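Carbon monoxide dehydrogenase (Thermococcus sp. AM4, PDB 6T7J) catalyses the oxidation of carbon monoxide to carbon dioxide, probably passing the electrons on through its iron-sulfur clusters, and is seen here with a nickel-free active-site cluster. Local coordinates at residues I484-A487 and L491-P494; D226-S231 and R527-L532; K365-I368 and V372-E375; H103-V108 and A192-V197. All coordinates share one frame; numbering follows the deposited sequence.

Interaction 1 of 4, residues I484-A487 and L491-P494; sequences IAAA and LMSP
Met492 lays its thioether end against two small residues of helix 480-489, Ala486 and Ala487. Its CG stands anti to the carbonyl carbon (chi1 -71°), and the chain beyond is extended. This carries the sulfur and the methyl out to the helix surface. The methyl serves Ala486: Met492 CE lies 3.8 Å from Ala486 CB. The sulfur serves the next residue, with Met492 SD 4.1 Å from Ala487 CB. Both are plain van der Waals contacts. Leu491 comes to Ala486 by its root, CB, rather than its branches. Leu491 CB is 4.1 Å from Ala486 CB and 3.6 Å from Ala486 O. The methyl of Ala486 therefore meets the base of one side chain and the end of the next.

The chain is leaving helix 480-489 here. Leu491 N donates to Ala486 O at 3.0 Å, a bond bent to 136° at the hydrogen. It links residue i+5 back to residue i as the chain turns off the helix end. The helix follows strand 474-478, a strand of a six-stranded parallel sheet with the Rossmann-like order 3-2-1-4-5-6, and it carries Cys481 of the active-site cluster pocket near its start. Met492 also rests on Cys516 and His518 of strand 516-518, while Leu491 packs on Val463 and Ala466 of helix 460-471. Met492 is further tied by backbone hydrogen bonding to Ile414.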
loop_
_atom_site.group_PDB
_atom_site.type_symbol
_atom_site.label_atom_id
_atom_site.label_comp_id
_atom_site.label_asym_id
_atom_site.label_seq_id
_atom_site.Cartn_x
_atom_site.Cartn_y
_atom_site.Cartn_z
ATOM N N ILE A 484 7.723 -0.123 -27.959
ATOM C CA ILE A 484 6.897 0.645 -28.897
ATOM C C ILE A 484 7.730 1.726 -29.578
ATOM O O ILE A 484 7.611 1.946 -30.793
ATOM C CB ILE A 484 5.668 1.235 -28.181
ATOM C CG1 ILE A 484 4.848 0.121 -27.533
ATOM C CG2 ILE A 484 4.804 2.007 -29.166
ATOM C CD1 ILE A 484 3.683 0.624 -26.711
ATOM N N ALA A 485 8.599 2.402 -28.823
ATOM C CA ALA A 485 9.448 3.443 -29.398
ATOM C C ALA A 485 10.420 2.863 -30.419
ATOM O O ALA A 485 10.593 3.409 -31.517
ATOM C CB ALA A 485 10.207 4.168 -28.287
ATOM N N ALA A 486 11.071 1.753 -30.067
ATOM C CA ALA A 486 12.011 1.113 -30.979
ATOM C C ALA A 486 11.309 0.629 -32.239
ATOM O O ALA A 486 11.865 0.713 -33.340
ATOM C CB ALA A 486 12.717 -0.046 -30.276
ATOM N N ALA A 487 10.081 0.126 -32.098
ATOM C CA ALA A 487 9.332 -0.337 -33.259
ATOM C C ALA A 487 8.937 0.826 -34.158
ATOM O O ALA A 487 9.004 0.719 -35.386
ATOM C CB ALA A 487 8.096 -1.115 -32.806
ATOM N N LEU A 491 14.021 0.395 -35.391
ATOM C CA LEU A 491 15.053 -0.439 -34.790
ATOM C C LEU A 491 14.658 -1.906 -34.708
ATOM O O LEU A 491 15.480 -2.728 -34.289
ATOM C CB LEU A 491 15.397 0.087 -33.397
ATOM C CG LEU A 491 15.987 1.497 -33.361
ATOM C CD1 LEU A 491 16.182 1.956 -31.929
ATOM C CD2 LEU A 491 17.301 1.545 -34.128
ATOM N N MET A 492 13.430 -2.253 -35.091
ATOM C CA MET A 492 12.986 -3.641 -35.126
ATOM C C MET A 492 12.580 -4.075 -36.527
ATOM O O MET A 492 11.997 -5.154 -36.687
ATOM C CB MET A 492 11.833 -3.858 -34.142
ATOM C CG MET A 492 12.262 -3.810 -32.686
ATOM S SD MET A 492 10.883 -3.770 -31.526
ATOM C CE MET A 492 11.763 -3.687 -29.969
ATOM N N SER A 493 12.866 -3.264 -37.540
ATOM C CA SER A 493 12.613 -3.631 -38.922
ATOM C C SER A 493 13.766 -4.476 -39.456
ATOM O O SER A 493 14.868 -4.459 -38.901
ATOM C CB SER A 493 12.430 -2.375 -39.771
ATOM O OG SER A 493 13.573 -1.540 -39.705
ATOM N N PRO A 494 13.532 -5.242 -40.528
ATOM C CA PRO A 494 14.607 -6.100 -41.056
ATOM C C PRO A 494 15.868 -5.346 -41.448
ATOM O O PRO A 494 16.956 -5.936 -41.430
ATOM C CB PRO A 494 13.949 -6.769 -42.271
ATOM C CG PRO A 494 12.497 -6.776 -41.949
ATOM C CD PRO A 494 12.245 -5.499 -41.199
#

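Interaction 2 of 4, residues D226-S231 and R527-L532; sequences DGWSGS and RILIAL
Leu529 packs against one face of the indole of Trp228, where helix 525-538 crosses helix 212-242. The two short helix segments approach to 10.1 Å between axes, at -121°. Leu529 CB lies beside the benzo ring, 3.7 Å from Trp228 CZ2. Its CG stands anti to the carbonyl carbon (chi1 -72°), and this aims the branch along the indole to the pyrrole part. There Leu529 CD1 makes a CH-pi contact over the face, 3.6 Å from the centroid of the five-membered ring of Trp228. It is nearest the nitrogen, with Leu529 CD1 3.4 Å from Trp228 NE1. The same methyl passes Gly227, where a CB would be tight against it. Ile530 CD1 adds a looser touch, 4.2 Å from Trp228 CZ3.

Around the site, Trp183 meets Trp228 edge-to-face, and Tyr566 and Phe567 of helix 558-569 pack on Leu529. The one polar atom of the indole, NE1, is hydrogen-bonded to Ser570 OG. Without the indole, as with an alanine here, Leu529 CD1 would probably lose its cover, a gap would open between the helices, and Ser570 OG would lose its indole partner. The contact between the segments is apolar, so it should depend on close fit more than on direction.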
loop_
_atom_site.group_PDB
_atom_site.type_symbol
_atom_site.label_atom_id
_atom_site.label_comp_id
_atom_site.label_asym_id
_atom_site.label_seq_id
_atom_site.Cartn_x
_atom_site.Cartn_y
_atom_site.Cartn_z
ATOM N N ASP A 226 7.307 -9.336 -6.875
ATOM C CA ASP A 226 6.743 -8.927 -8.160
ATOM C C ASP A 226 7.383 -9.697 -9.313
ATOM O O ASP A 226 6.707 -10.440 -10.034
ATOM C CB ASP A 226 6.916 -7.418 -8.358
ATOM C CG ASP A 226 6.352 -6.920 -9.692
ATOM O OD1 ASP A 226 5.764 -7.720 -10.453
ATOM O OD2 ASP A 226 6.493 -5.712 -9.980
ATOM N N GLY A 227 8.693 -9.526 -9.501
ATOM C CA GLY A 227 9.318 -9.949 -10.745
ATOM C C GLY A 227 9.363 -11.454 -10.916
ATOM O O GLY A 227 9.033 -11.978 -11.983
ATOM N N TRP A 228 9.777 -12.169 -9.875
ATOM C CA TRP A 228 9.975 -13.609 -9.956
ATOM C C TRP A 228 8.728 -14.410 -9.592
ATOM O O TRP A 228 8.812 -15.634 -9.455
ATOM C CB TRP A 228 11.144 -14.024 -9.060
ATOM C CG TRP A 228 12.479 -13.734 -9.673
ATOM C CD1 TRP A 228 13.300 -12.682 -9.390
ATOM C CD2 TRP A 228 13.143 -14.502 -10.683
ATOM N NE1 TRP A 228 14.437 -12.749 -10.160
ATOM C CE2 TRP A 228 14.364 -13.858 -10.962
ATOM C CE3 TRP A 228 12.825 -15.675 -11.375
ATOM C CZ2 TRP A 228 15.268 -14.345 -11.905
ATOM C CZ3 TRP A 228 13.722 -16.157 -12.313
ATOM C CH2 TRP A 228 14.929 -15.494 -12.568
ATOM N N SER A 229 7.577 -13.756 -9.443
ATOM C CA SER A 229 6.356 -14.473 -9.099
ATOM C C SER A 229 5.142 -13.857 -9.781
ATOM O O SER A 229 4.593 -14.442 -10.720
ATOM C CB SER A 229 6.159 -14.498 -7.583
ATOM O OG SER A 229 4.969 -15.182 -7.237
ATOM N N GLY A 230 4.718 -12.680 -9.320
ATOM C CA GLY A 230 3.535 -12.024 -9.850
ATOM C C GLY A 230 3.603 -11.730 -11.335
ATOM O O GLY A 230 2.780 -12.224 -12.111
ATOM N N SER A 231 4.581 -10.919 -11.743
ATOM C CA SER A 231 4.782 -10.668 -13.167
ATOM C C SER A 231 5.114 -11.957 -13.908
ATOM O O SER A 231 4.680 -12.160 -15.051
ATOM C CB SER A 231 5.890 -9.632 -13.363
ATOM O OG SER A 231 5.365 -8.318 -13.409
ATOM N N ARG A 527 10.332 -12.281 -18.688
ATOM C CA ARG A 527 11.065 -12.988 -19.737
ATOM C C ARG A 527 12.553 -12.679 -19.663
ATOM O O ARG A 527 13.394 -13.586 -19.706
ATOM C CB ARG A 527 10.519 -12.609 -21.114
ATOM C CG ARG A 527 9.079 -13.006 -21.369
ATOM C CD ARG A 527 8.803 -13.052 -22.864
ATOM N NE ARG A 527 7.404 -12.782 -23.183
ATOM C CZ ARG A 527 6.465 -13.718 -23.267
ATOM N NH1 ARG A 527 6.775 -14.991 -23.054
ATOM N NH2 ARG A 527 5.217 -13.381 -23.562
ATOM N N ILE A 528 12.894 -11.392 -19.551
ATOM C CA ILE A 528 14.289 -10.989 -19.396
ATOM C C ILE A 528 14.930 -11.760 -18.249
ATOM O O ILE A 528 15.995 -12.373 -18.404
ATOM C CB ILE A 528 14.385 -9.467 -19.186
ATOM C CG1 ILE A 528 14.184 -8.735 -20.516
ATOM C CG2 ILE A 528 15.715 -9.089 -18.561
ATOM C CD1 ILE A 528 14.078 -7.231 -20.381
ATOM N N LEU A 529 14.257 -11.786 -17.093
ATOM C CA LEU A 529 14.800 -12.492 -15.937
ATOM C C LEU A 529 15.013 -13.970 -16.232
ATOM O O LEU A 529 15.957 -14.575 -15.710
ATOM C CB LEU A 529 13.876 -12.322 -14.730
ATOM C CG LEU A 529 13.859 -10.938 -14.081
ATOM C CD1 LEU A 529 13.119 -10.983 -12.751
ATOM C CD2 LEU A 529 15.273 -10.411 -13.895
ATOM N N ILE A 530 14.156 -14.566 -17.061
ATOM C CA ILE A 530 14.379 -15.947 -17.468
ATOM C C ILE A 530 15.622 -16.040 -18.342
ATOM O O ILE A 530 16.513 -16.862 -18.094
ATOM C CB ILE A 530 13.136 -16.511 -18.181
ATOM C CG1 ILE A 530 11.968 -16.610 -17.201
ATOM C CG2 ILE A 530 13.436 -17.884 -18.765
ATOM C CD1 ILE A 530 12.252 -17.507 -16.011
ATOM N N ALA A 531 15.719 -15.167 -19.351
ATOM C CA ALA A 531 16.832 -15.219 -20.294
ATOM C C ALA A 531 18.167 -15.171 -19.564
ATOM O O ALA A 531 18.969 -16.111 -19.639
ATOM C CB ALA A 531 16.718 -14.073 -21.300
ATOM N N LEU A 532 18.408 -14.080 -18.831
ATOM C CA LEU A 532 19.598 -13.985 -17.994
ATOM C C LEU A 532 19.745 -15.222 -17.116
ATOM O O LEU A 532 20.816 -15.840 -17.064
ATOM C CB LEU A 532 19.535 -12.719 -17.140
ATOM C CG LEU A 532 19.393 -11.405 -17.911
ATOM C CD1 LEU A 532 19.001 -10.267 -16.981
ATOM C CD2 LEU A 532 20.684 -11.082 -18.653
#

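Interaction 3 of 4, residues K365-I368 and V372-E375; sequences KGHI and VHIE
His367 and His373 reach each other by different torsions. His367 has CG beside its backbone N, anti to the carbonyl carbon (chi1 -63°). His373 points its CB toward 365-368, and with CG anti to the backbone N (chi1 -165°) its ring lies against His367. His367 CE1 then sits over one face of the His373 ring, off-centre toward the rim and 3.5 Å from His373 NE2. The ring centroids are 4.5 Å apart and the planes are inclined at 41°, so the pair is oblique.

His373 lies on strand 372-373, the outermost strand of a parallel sheet within this chain, and 365-368 lies in the loop that joins strand 358-361 to strand 372-373. His373 NE2 donates to Glu375 OE1 in the plane of the imidazole, through the anti lone pair of the carboxylate. His373 ND1 is hydrogen-bonded to Thr361 OG1 of strand 358-361. Both ring nitrogens are thus held, which fixes the rotation of the ring and the face it offers to His367. A leucine in place of His373 would probably leave Glu375 and Thr361 without their mate and His367 without that flat surface. His367 also makes backbone hydrogen bonds to the second subunit and packs on Asp209 of that subunit.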
loop_
_atom_site.group_PDB
_atom_site.type_symbol
_atom_site.label_atom_id
_atom_site.label_comp_id
_atom_site.label_asym_id
_atom_site.label_seq_id
_atom_site.Cartn_x
_atom_site.Cartn_y
_atom_site.Cartn_z
ATOM N N LYS A 365 -11.967 -2.070 -11.459
ATOM C CA LYS A 365 -10.901 -1.317 -10.814
ATOM C C LYS A 365 -10.433 -0.129 -11.645
ATOM O O LYS A 365 -9.570 0.627 -11.189
ATOM C CB LYS A 365 -9.715 -2.238 -10.506
ATOM C CG LYS A 365 -10.039 -3.347 -9.516
ATOM C CD LYS A 365 -8.808 -4.161 -9.171
ATOM C CE LYS A 365 -8.324 -4.975 -10.361
ATOM N NZ LYS A 365 -9.279 -6.060 -10.731
ATOM N N GLY A 366 -10.982 0.058 -12.842
ATOM C CA GLY A 366 -10.582 1.163 -13.690
ATOM C C GLY A 366 -11.736 2.046 -14.113
ATOM O O GLY A 366 -12.192 1.981 -15.259
ATOM N N HIS A 367 -12.221 2.876 -13.197
ATOM C CA HIS A 367 -13.302 3.807 -13.482
ATOM C C HIS A 367 -12.730 5.191 -13.755
ATOM O O HIS A 367 -11.779 5.626 -13.095
ATOM C CB HIS A 367 -14.293 3.873 -12.319
ATOM C CG HIS A 367 -14.987 2.576 -12.038
ATOM N ND1 HIS A 367 -16.148 2.198 -12.678
ATOM C CD2 HIS A 367 -14.688 1.573 -11.181
ATOM C CE1 HIS A 367 -16.531 1.015 -12.230
ATOM N NE2 HIS A 367 -15.662 0.614 -11.321
ATOM N N ILE A 368 -13.307 5.879 -14.742
ATOM C CA ILE A 368 -12.937 7.239 -15.079
ATOM C C ILE A 368 -14.235 8.038 -15.251
ATOM O O ILE A 368 -15.037 7.696 -16.131
ATOM C CB ILE A 368 -12.079 7.334 -16.347
ATOM C CG1 ILE A 368 -10.913 6.342 -16.288
ATOM C CG2 ILE A 368 -11.555 8.746 -16.536
ATOM C CD1 ILE A 368 -10.266 6.077 -17.628
ATOM N N VAL A 372 -17.812 5.685 -20.534
ATOM C CA VAL A 372 -18.922 4.742 -20.604
ATOM C C VAL A 372 -18.400 3.384 -20.153
ATOM O O VAL A 372 -17.478 2.827 -20.762
ATOM C CB VAL A 372 -19.536 4.678 -22.014
ATOM C CG1 VAL A 372 -20.362 5.927 -22.283
ATOM C CG2 VAL A 372 -18.463 4.535 -23.073
ATOM N N HIS A 373 -18.972 2.860 -19.072
ATOM C CA HIS A 373 -18.494 1.626 -18.456
ATOM C C HIS A 373 -19.313 0.450 -18.974
ATOM O O HIS A 373 -20.515 0.350 -18.703
ATOM C CB HIS A 373 -18.566 1.712 -16.934
ATOM C CG HIS A 373 -17.770 0.654 -16.236
ATOM N ND1 HIS A 373 -16.405 0.534 -16.379
ATOM C CD2 HIS A 373 -18.148 -0.333 -15.389
ATOM C CE1 HIS A 373 -15.975 -0.482 -15.651
ATOM N NE2 HIS A 373 -17.014 -1.024 -15.041
ATOM N N ILE A 374 -18.662 -0.432 -19.718
ATOM C CA ILE A 374 -19.243 -1.704 -20.141
ATOM C C ILE A 374 -18.368 -2.784 -19.514
ATOM O O ILE A 374 -17.329 -3.169 -20.060
ATOM C CB ILE A 374 -19.321 -1.838 -21.663
ATOM C CG1 ILE A 374 -20.273 -0.782 -22.228
ATOM C CG2 ILE A 374 -19.799 -3.226 -22.060
ATOM C CD1 ILE A 374 -19.889 -0.289 -23.590
ATOM N N GLU A 375 -18.785 -3.271 -18.347
ATOM C CA GLU A 375 -17.928 -4.124 -17.533
ATOM C C GLU A 375 -17.703 -5.471 -18.204
ATOM O O GLU A 375 -18.653 -6.135 -18.633
ATOM C CB GLU A 375 -18.539 -4.320 -16.146
ATOM C CG GLU A 375 -17.556 -4.824 -15.105
ATOM C CD GLU A 375 -17.786 -4.212 -13.736
ATOM O OE1 GLU A 375 -17.808 -2.967 -13.630
ATOM O OE2 GLU A 375 -17.941 -4.977 -12.761
#

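Interaction 4 of 4, residues H103-V108 and A192-V197; sequences HARDVV and AIDREV
The backbones of helix 81-115 and helix 193-203 stay well apart here, the nearest CA atoms being Arg105 CA and Asp194 CA at 10.5 Å. The long side chain of Arg105 covers most of the gap, and Asp194 supplies a short reach from the other side. The two come from opposite directions and meet in a salt bridge. Arg105 has CG anti to its backbone N (chi1 -160°), and a bend at chi3 turns the guanidinium edge to the carboxylate. The main bond is short and nearly straight: Arg105 NH2 donates to Asp194 OD2 at 2.7 Å and 174°. It lies in the guanidinium plane and uses the syn lone pair of OD2. The second arm is weak. Arg105 NH1 is 3.3 Å from Asp194 OD1 and 3.4 Å from Asp194 OD2. The two flat groups are twisted 40° apart, so the carboxylate does not lie flush with both nitrogens.

These helices belong to the mainly helical part of the enzyme and lie close to the dimer interface. Asp194 is in the first turn of its helix, whose N-terminal end would probably favour the negative charge. The ion pair is buried. Arg105 NH1 has a second salt-bridge partner in Asp102, and Phe161 makes a cation-pi contact with the guanidinium. Asp194 packs on Asp194 of the second subunit, and Arg105 packs on Arg195 of that subunit.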
loop_
_atom_site.group_PDB
_atom_site.type_symbol
_atom_site.label_atom_id
_atom_site.label_comp_id
_atom_site.label_asym_id
_atom_site.label_seq_id
_atom_site.Cartn_x
_atom_site.Cartn_y
_atom_site.Cartn_z
ATOM N N HIS A 103 -2.889 -7.522 -11.818
ATOM C CA HIS A 103 -2.862 -8.045 -13.185
ATOM C C HIS A 103 -2.749 -9.571 -13.183
ATOM O O HIS A 103 -3.571 -10.287 -13.788
ATOM C CB HIS A 103 -1.690 -7.390 -13.924
ATOM C CG HIS A 103 -1.617 -7.697 -15.387
ATOM N ND1 HIS A 103 -2.380 -8.672 -15.993
ATOM C CD2 HIS A 103 -0.852 -7.157 -16.366
ATOM C CE1 HIS A 103 -2.091 -8.716 -17.283
ATOM N NE2 HIS A 103 -1.167 -7.807 -17.534
ATOM N N ALA A 104 -1.730 -10.084 -12.488
ATOM C CA ALA A 104 -1.536 -11.527 -12.396
ATOM C C ALA A 104 -2.743 -12.213 -11.771
ATOM O O ALA A 104 -3.099 -13.326 -12.163
ATOM C CB ALA A 104 -0.276 -11.835 -11.594
ATOM N N ARG A 105 -3.385 -11.566 -10.797
ATOM C CA ARG A 105 -4.519 -12.175 -10.108
ATOM C C ARG A 105 -5.709 -12.336 -11.040
ATOM O O ARG A 105 -6.397 -13.363 -11.006
ATOM C CB ARG A 105 -4.904 -11.335 -8.890
ATOM C CG ARG A 105 -5.725 -12.077 -7.846
ATOM C CD ARG A 105 -6.419 -11.107 -6.902
ATOM N NE ARG A 105 -5.575 -9.966 -6.559
ATOM C CZ ARG A 105 -4.796 -9.907 -5.482
ATOM N NH1 ARG A 105 -4.061 -8.829 -5.251
ATOM N NH2 ARG A 105 -4.749 -10.926 -4.635
ATOM N N ASP A 106 -5.972 -11.331 -11.877
ATOM C CA ASP A 106 -7.046 -11.461 -12.857
ATOM C C ASP A 106 -6.753 -12.586 -13.848
ATOM O O ASP A 106 -7.642 -13.397 -14.173
ATOM C CB ASP A 106 -7.256 -10.135 -13.585
ATOM C CG ASP A 106 -7.867 -9.074 -12.688
ATOM O OD1 ASP A 106 -8.501 -9.446 -11.677
ATOM O OD2 ASP A 106 -7.713 -7.872 -12.990
ATOM N N VAL A 107 -5.508 -12.665 -14.332
ATOM C CA VAL A 107 -5.218 -13.756 -15.263
ATOM C C VAL A 107 -5.294 -15.110 -14.557
ATOM O O VAL A 107 -5.706 -16.109 -15.160
ATOM C CB VAL A 107 -3.860 -13.556 -15.959
ATOM C CG1 VAL A 107 -3.679 -14.602 -17.051
ATOM C CG2 VAL A 107 -3.774 -12.162 -16.552
ATOM N N VAL A 108 -4.928 -15.168 -13.273
ATOM C CA VAL A 108 -5.040 -16.409 -12.509
ATOM C C VAL A 108 -6.499 -16.819 -12.377
ATOM O O VAL A 108 -6.837 -18.003 -12.481
ATOM C CB VAL A 108 -4.377 -16.252 -11.128
ATOM C CG1 VAL A 108 -4.895 -17.311 -10.160
ATOM C CG2 VAL A 108 -2.872 -16.337 -11.241
ATOM N N ALA A 192 4.820 -14.151 0.421
ATOM C CA ALA A 192 3.532 -14.063 -0.257
ATOM C C ALA A 192 3.356 -12.628 -0.732
ATOM O O ALA A 192 3.614 -11.690 0.028
ATOM C CB ALA A 192 2.381 -14.478 0.665
ATOM N N ILE A 193 2.906 -12.466 -1.977
ATOM C CA ILE A 193 3.009 -11.173 -2.656
ATOM C C ILE A 193 2.203 -10.105 -1.925
ATOM O O ILE A 193 2.733 -9.052 -1.534
ATOM C CB ILE A 193 2.557 -11.300 -4.121
ATOM C CG1 ILE A 193 3.161 -12.544 -4.774
ATOM C CG2 ILE A 193 2.966 -10.074 -4.878
ATOM C CD1 ILE A 193 2.654 -12.797 -6.188
ATOM N N ASP A 194 0.899 -10.350 -1.760
ATOM C CA ASP A 194 0.042 -9.391 -1.073
ATOM C C ASP A 194 0.558 -9.091 0.327
ATOM O O ASP A 194 0.450 -7.952 0.797
ATOM C CB ASP A 194 -1.394 -9.914 -1.015
ATOM C CG ASP A 194 -2.024 -10.045 -2.392
ATOM O OD1 ASP A 194 -1.411 -9.585 -3.378
ATOM O OD2 ASP A 194 -3.136 -10.609 -2.488
ATOM N N ARG A 195 1.150 -10.087 0.993
ATOM C CA ARG A 195 1.756 -9.836 2.294
ATOM C C ARG A 195 2.930 -8.871 2.181
ATOM O O ARG A 195 3.116 -8.013 3.046
ATOM C CB ARG A 195 2.209 -11.140 2.945
ATOM C CG ARG A 195 2.893 -10.912 4.287
ATOM C CD ARG A 195 3.687 -12.111 4.753
ATOM N NE ARG A 195 4.255 -11.879 6.079
ATOM C CZ ARG A 195 4.760 -12.833 6.854
ATOM N NH1 ARG A 195 5.254 -12.528 8.046
ATOM N NH2 ARG A 195 4.772 -14.092 6.435
ATOM N N GLU A 196 3.737 -8.995 1.123
ATOM C CA GLU A 196 4.859 -8.072 0.958
ATOM C C GLU A 196 4.369 -6.644 0.743
ATOM O O GLU A 196 4.895 -5.697 1.349
ATOM C CB GLU A 196 5.750 -8.518 -0.205
ATOM C CG GLU A 196 6.225 -9.968 -0.137
ATOM C CD GLU A 196 6.971 -10.297 1.144
ATOM O OE1 GLU A 196 7.566 -9.381 1.748
ATOM O OE2 GLU A 196 6.968 -11.480 1.548
ATOM N N VAL A 197 3.353 -6.472 -0.111
ATOM C CA VAL A 197 2.789 -5.139 -0.331
ATOM C C VAL A 197 2.252 -4.564 0.978
ATOM O O VAL A 197 2.534 -3.410 1.345
ATOM C CB VAL A 197 1.694 -5.190 -1.414
ATOM C CG1 VAL A 197 0.807 -3.951 -1.340
ATOM C CG2 VAL A 197 2.315 -5.322 -2.797
#

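Interactions 2, 3 and 4 form a chain of touching sites. Between interactions 2 and 4, whose centres are 14 Å apart, Ser229 OG lies 3.5 Å from Ile193 CD1. Between interactions 4 and 3, Lys365 NZ forms a salt bridge with Asp106 OD2 at 3.3 Å. Interactions 3 and 4 also both reach the second subunit. Interaction 1 stands apart, its nearest atoms about 10 Å from those of interaction 2, and along the chain it is nested inside the loop that interaction 2 closes. In interactions 1 and 2, the side chain of Ala486 is about 12 Å from the broken active-site cluster and the Gly227 position about 14 Å.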